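Local coordinates for IPT/TIG domain-containing protein BACOVA_02650 (Bacteroides ovatus, PDB 5E7H) that probably captures xyloglucan at the cell surface ahead of its periplasmic breakdown, as a polysaccharide-binding lipoprotein represented here by an IPT/TIG domain and the C-terminal xyloglucan-binding domain, at residues P13-T18 and P59-Q64; S30-N35 and D52-V57. All coordinates share one frame; numbering follows the deposited sequence.

Interaction 1 of 2, residues P13-T18 and P59-Q64; sequences PVVGST and PQAPTQ
Val15 and Gln60 bring their CA atoms to 5.5 Å where two loops of the immunoglobulin-like IPT/TIG domain meet, one linking strands 4-8 and 18-24, the other strands 53-57 and 68-72. The first loop folds back in a type II beta turn from Val14 to Ser17, with Gly16 third, where its positive phi of 97° would press a CB against the preceding carbonyl O. Val15, at the second position, carries the contact. Its two methyls divide the work: CG1, anti to the backbone N at chi1 178°, lies 3.8 Å from Gln60 CA and rests on the carbonyl of Pro59, while CG2 meets Ala61 CB at 3.7 Å and passes 3.5 Å from Ala61 N. An alanine here would remove both methyls, probably leaving a gap over Pro59 O and Gln60 CA and Ala61 CB without its apolar partner. Val15 N donates to Asn119 OD1, and Asn119 belongs to a sodium site, tying the turn to the neighbouring xyloglucan-binding domain. Val14 O closes the turn with two bonds, from Ser17 N at 3.0 Å and from Ser17 OG at 2.7 Å, the latter in the carbonyl plane on a lone pair, C=O...OG 130°.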
# COMPACT_ATOMS: atom_id res chain seq x y z
N PRO A 13 -3.09 1.72 -6.49
CA PRO A 13 -2.07 2.65 -6.99
C PRO A 13 -2.57 4.07 -6.97
O PRO A 13 -3.74 4.35 -7.27
CB PRO A 13 -1.81 2.16 -8.41
CG PRO A 13 -3.02 1.37 -8.79
CD PRO A 13 -3.55 0.78 -7.52
N VAL A 14 -1.67 4.99 -6.63
CA VAL A 14 -1.99 6.41 -6.65
C VAL A 14 -2.35 6.89 -8.06
O VAL A 14 -1.72 6.50 -9.06
CB VAL A 14 -0.78 7.22 -6.09
CG1 VAL A 14 -1.01 8.74 -6.21
CG2 VAL A 14 -0.54 6.84 -4.64
N VAL A 15 -3.37 7.74 -8.17
CA VAL A 15 -3.73 8.31 -9.45
C VAL A 15 -2.55 9.11 -10.02
O VAL A 15 -1.97 9.96 -9.33
CB VAL A 15 -4.97 9.22 -9.35
CG1 VAL A 15 -5.30 9.83 -10.66
CG2 VAL A 15 -6.16 8.42 -8.82
N GLY A 16 -2.17 8.82 -11.25
CA GLY A 16 -1.03 9.49 -11.87
C GLY A 16 0.24 8.69 -11.78
O GLY A 16 1.28 9.13 -12.27
N SER A 17 0.19 7.53 -11.13
CA SER A 17 1.34 6.65 -11.01
C SER A 17 1.19 5.45 -11.94
O SER A 17 0.13 5.22 -12.52
CB SER A 17 1.54 6.19 -9.57
OG SER A 17 0.60 5.18 -9.22
N THR A 18 2.29 4.71 -12.12
CA THR A 18 2.33 3.60 -13.06
C THR A 18 1.80 2.34 -12.40
O THR A 18 2.18 2.01 -11.27
CB THR A 18 3.75 3.35 -13.57
OG1 THR A 18 4.21 4.54 -14.22
CG2 THR A 18 3.78 2.20 -14.59
N PRO A 59 -5.25 6.91 -14.86
CA PRO A 59 -5.65 8.29 -15.16
C PRO A 59 -6.64 8.92 -14.18
O PRO A 59 -6.75 10.16 -14.13
CB PRO A 59 -6.28 8.16 -16.54
CG PRO A 59 -6.81 6.79 -16.61
CD PRO A 59 -5.87 5.94 -15.79
N GLN A 60 -7.34 8.10 -13.41
CA GLN A 60 -8.34 8.57 -12.47
C GLN A 60 -8.62 7.43 -11.49
O GLN A 60 -8.28 6.29 -11.79
CB GLN A 60 -9.63 8.98 -13.17
CG GLN A 60 -10.29 7.83 -13.92
CD GLN A 60 -11.43 8.24 -14.82
OE1 GLN A 60 -11.26 8.42 -16.02
NE2 GLN A 60 -12.62 8.37 -14.24
N ALA A 61 -9.19 7.75 -10.33
CA ALA A 61 -9.54 6.73 -9.34
C ALA A 61 -10.88 6.08 -9.66
O ALA A 61 -11.86 6.77 -9.90
CB ALA A 61 -9.59 7.33 -7.96
N PRO A 62 -10.93 4.74 -9.64
CA PRO A 62 -12.24 4.08 -9.57
C PRO A 62 -13.05 4.55 -8.36
O PRO A 62 -12.46 4.79 -7.31
CB PRO A 62 -11.87 2.59 -9.41
CG PRO A 62 -10.43 2.48 -9.73
CD PRO A 62 -9.81 3.80 -9.47
N THR A 63 -14.37 4.65 -8.51
CA THR A 63 -15.24 5.05 -7.43
C THR A 63 -15.72 3.85 -6.62
O THR A 63 -16.24 4.02 -5.52
CB THR A 63 -16.48 5.82 -7.95
OG1 THR A 63 -17.34 4.94 -8.67
CG2 THR A 63 -16.07 6.97 -8.87
N GLN A 64 -15.51 2.64 -7.15
CA GLN A 64 -15.93 1.39 -6.49
C GLN A 64 -14.85 0.36 -6.67
O GLN A 64 -14.02 0.46 -7.58
CB GLN A 64 -17.24 0.85 -7.07
CG GLN A 64 -18.41 1.80 -6.98
CD GLN A 64 -19.65 1.24 -7.63
OE1 GLN A 64 -19.59 0.27 -8.39
NE2 GLN A 64 -20.79 1.86 -7.35

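Interaction 2 of 2, residues S30-N35 and D52-V57; sequences SRVNIN and DEISFV
Phe56 reaches across the interior of the IPT/TIG beta sandwich to Val32 and Ile34 of the facing sheet. The strands do not pair: their axes come no nearer than 10.6 Å, and their directions differ by 56°, as suits two layers joined by side chains. Strand 53-57 belongs to the sheet with 4-8, 18-24 and 46-47, strand 31-34 to the one with 38-40, 68-72 and 75-78.

From Phe56 CB, which points toward strand 31-34, the torsion chi1 of 55° sets CG between the backbone N and the carbonyl carbon and turns the ring inward to meet that strand. CB, CG and the two CD atoms serve as the stem, and the far half of the ring does the touching. CE2 lies 3.9 Å from Val32 CG1, and CE1 is 4.2 Å from Ile34 CD1. The tip, CZ, touches both methyls, 4.0 Å from Ile34 CD1 and 4.2 Å from Val32 CG1, which lie to the same side of it and approach the ring obliquely.

The other branch of Val32 serves a second partner. Its CG2 lies alongside Ile54 CD1 at 3.9 Å, the two side chains running side by side from opposing layers. Ile40 of strand 38-40 also packs against Val32, Ile34 and Phe56, whereas Ile21 and Phe26 adjoin Ile54. On the other side of strand 31-34, Arg31 pairs with Asp39 in a salt bridge. At the start of that strand, Ser30 and Arg31 both face Thr71 in a classic beta bulge.

All four touching residues are buried, and the contacts between the two segments run from carbon to carbon, so here the strands are probably held by shape and exclusion of water rather than by directional bonds.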
# COMPACT_ATOMS: atom_id res chain seq x y z
N SER A 30 -6.05 -5.34 -26.65
CA SER A 30 -7.04 -4.50 -27.30
C SER A 30 -7.90 -3.75 -26.30
O SER A 30 -8.62 -2.83 -26.66
CB SER A 30 -7.92 -5.33 -28.23
OG SER A 30 -8.65 -6.32 -27.52
N ARG A 31 -7.81 -4.13 -25.03
CA ARG A 31 -8.58 -3.45 -24.01
C ARG A 31 -8.02 -3.73 -22.63
O ARG A 31 -7.69 -4.87 -22.32
CB ARG A 31 -10.04 -3.87 -24.05
CG ARG A 31 -10.94 -3.04 -23.19
CD ARG A 31 -12.35 -3.59 -23.18
NE ARG A 31 -13.27 -2.68 -22.51
CZ ARG A 31 -14.52 -2.98 -22.19
NH1 ARG A 31 -15.01 -4.18 -22.47
NH2 ARG A 31 -15.28 -2.08 -21.58
N VAL A 32 -7.92 -2.69 -21.81
CA VAL A 32 -7.69 -2.84 -20.38
C VAL A 32 -8.77 -2.04 -19.65
O VAL A 32 -8.79 -0.81 -19.71
CB VAL A 32 -6.28 -2.37 -19.94
CG1 VAL A 32 -6.12 -2.42 -18.42
CG2 VAL A 32 -5.22 -3.24 -20.60
N ASN A 33 -9.68 -2.75 -18.99
CA ASN A 33 -10.80 -2.13 -18.30
C ASN A 33 -10.55 -2.11 -16.80
O ASN A 33 -10.18 -3.12 -16.22
CB ASN A 33 -12.11 -2.85 -18.59
CG ASN A 33 -13.28 -2.25 -17.84
OD1 ASN A 33 -13.60 -2.70 -16.75
ND2 ASN A 33 -13.88 -1.20 -18.40
N ILE A 34 -10.75 -0.94 -16.20
CA ILE A 34 -10.60 -0.75 -14.77
C ILE A 34 -11.94 -0.75 -14.05
O ILE A 34 -12.72 0.20 -14.18
CB ILE A 34 -9.88 0.58 -14.48
CG1 ILE A 34 -8.59 0.72 -15.29
CG2 ILE A 34 -9.57 0.68 -13.00
CD1 ILE A 34 -7.56 -0.41 -15.16
N ASN A 35 -12.22 -1.85 -13.35
CA ASN A 35 -13.36 -1.97 -12.43
C ASN A 35 -14.70 -1.70 -13.09
O ASN A 35 -15.65 -1.31 -12.41
CB ASN A 35 -13.16 -1.04 -11.22
CG ASN A 35 -12.03 -1.49 -10.32
OD1 ASN A 35 -11.23 -2.35 -10.70
ND2 ASN A 35 -11.98 -0.95 -9.10
N ASP A 52 4.80 -10.50 -21.57
CA ASP A 52 4.62 -10.97 -20.20
C ASP A 52 4.41 -9.83 -19.21
O ASP A 52 4.36 -10.06 -18.01
CB ASP A 52 5.81 -11.83 -19.76
CG ASP A 52 7.13 -11.07 -19.81
OD1 ASP A 52 7.14 -9.86 -20.08
OD2 ASP A 52 8.18 -11.72 -19.57
N GLU A 53 4.30 -8.61 -19.71
CA GLU A 53 4.09 -7.47 -18.84
C GLU A 53 3.40 -6.33 -19.59
O GLU A 53 3.70 -6.07 -20.75
CB GLU A 53 5.42 -6.98 -18.26
CG GLU A 53 5.29 -5.78 -17.33
CD GLU A 53 6.63 -5.27 -16.83
OE1 GLU A 53 7.00 -4.13 -17.17
OE2 GLU A 53 7.31 -6.01 -16.09
N ILE A 54 2.46 -5.67 -18.92
CA ILE A 54 1.94 -4.42 -19.44
C ILE A 54 1.97 -3.37 -18.33
O ILE A 54 1.93 -3.69 -17.12
CB ILE A 54 0.51 -4.55 -20.00
CG1 ILE A 54 -0.47 -4.95 -18.91
CG2 ILE A 54 0.48 -5.58 -21.14
CD1 ILE A 54 -1.93 -4.93 -19.37
N SER A 55 2.07 -2.12 -18.75
CA SER A 55 2.01 -1.02 -17.80
C SER A 55 1.32 0.19 -18.39
O SER A 55 1.25 0.35 -19.61
CB SER A 55 3.41 -0.63 -17.32
OG SER A 55 4.21 -0.17 -18.40
N PHE A 56 0.82 1.04 -17.51
CA PHE A 56 0.10 2.24 -17.90
C PHE A 56 -0.03 3.12 -16.68
O PHE A 56 0.03 2.63 -15.54
CB PHE A 56 -1.28 1.91 -18.44
CG PHE A 56 -2.11 1.10 -17.49
CD1 PHE A 56 -2.89 1.71 -16.53
CD2 PHE A 56 -2.10 -0.29 -17.58
CE1 PHE A 56 -3.64 0.94 -15.64
CE2 PHE A 56 -2.85 -1.05 -16.70
CZ PHE A 56 -3.61 -0.44 -15.74
N VAL A 57 -0.24 4.41 -16.91
CA VAL A 57 -0.51 5.34 -15.85
C VAL A 57 -2.00 5.32 -15.50
O VAL A 57 -2.83 5.36 -16.42
CB VAL A 57 -0.08 6.74 -16.28
CG1 VAL A 57 -0.45 7.76 -15.23
CG2 VAL A 57 1.43 6.77 -16.55

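How the interactions relate
From the N terminus, the chain leaves strand 4-8 and makes the turn at 13-18, the first half of interaction 1. It runs through strand 18-24, crosses to the opposite sheet at 30-35, and comes back to the first sheet by strand 46-47, so that 52-57 closes interaction 2 over the 16 residues between. Just beyond, 59-64 completes interaction 1, whose 40-residue loop holds interaction 2 entirely within it. The inner contact joins the two sheets of the sandwich; the outer one joins two loops near the xyloglucan-binding domain. Their centres are 13 Å apart, yet they touch: Gly16 C lies 3.6 Å from Val57 CG1, and Asn35 ND2 probably hydrogen-bonds Gln64 O at 2.9 Å.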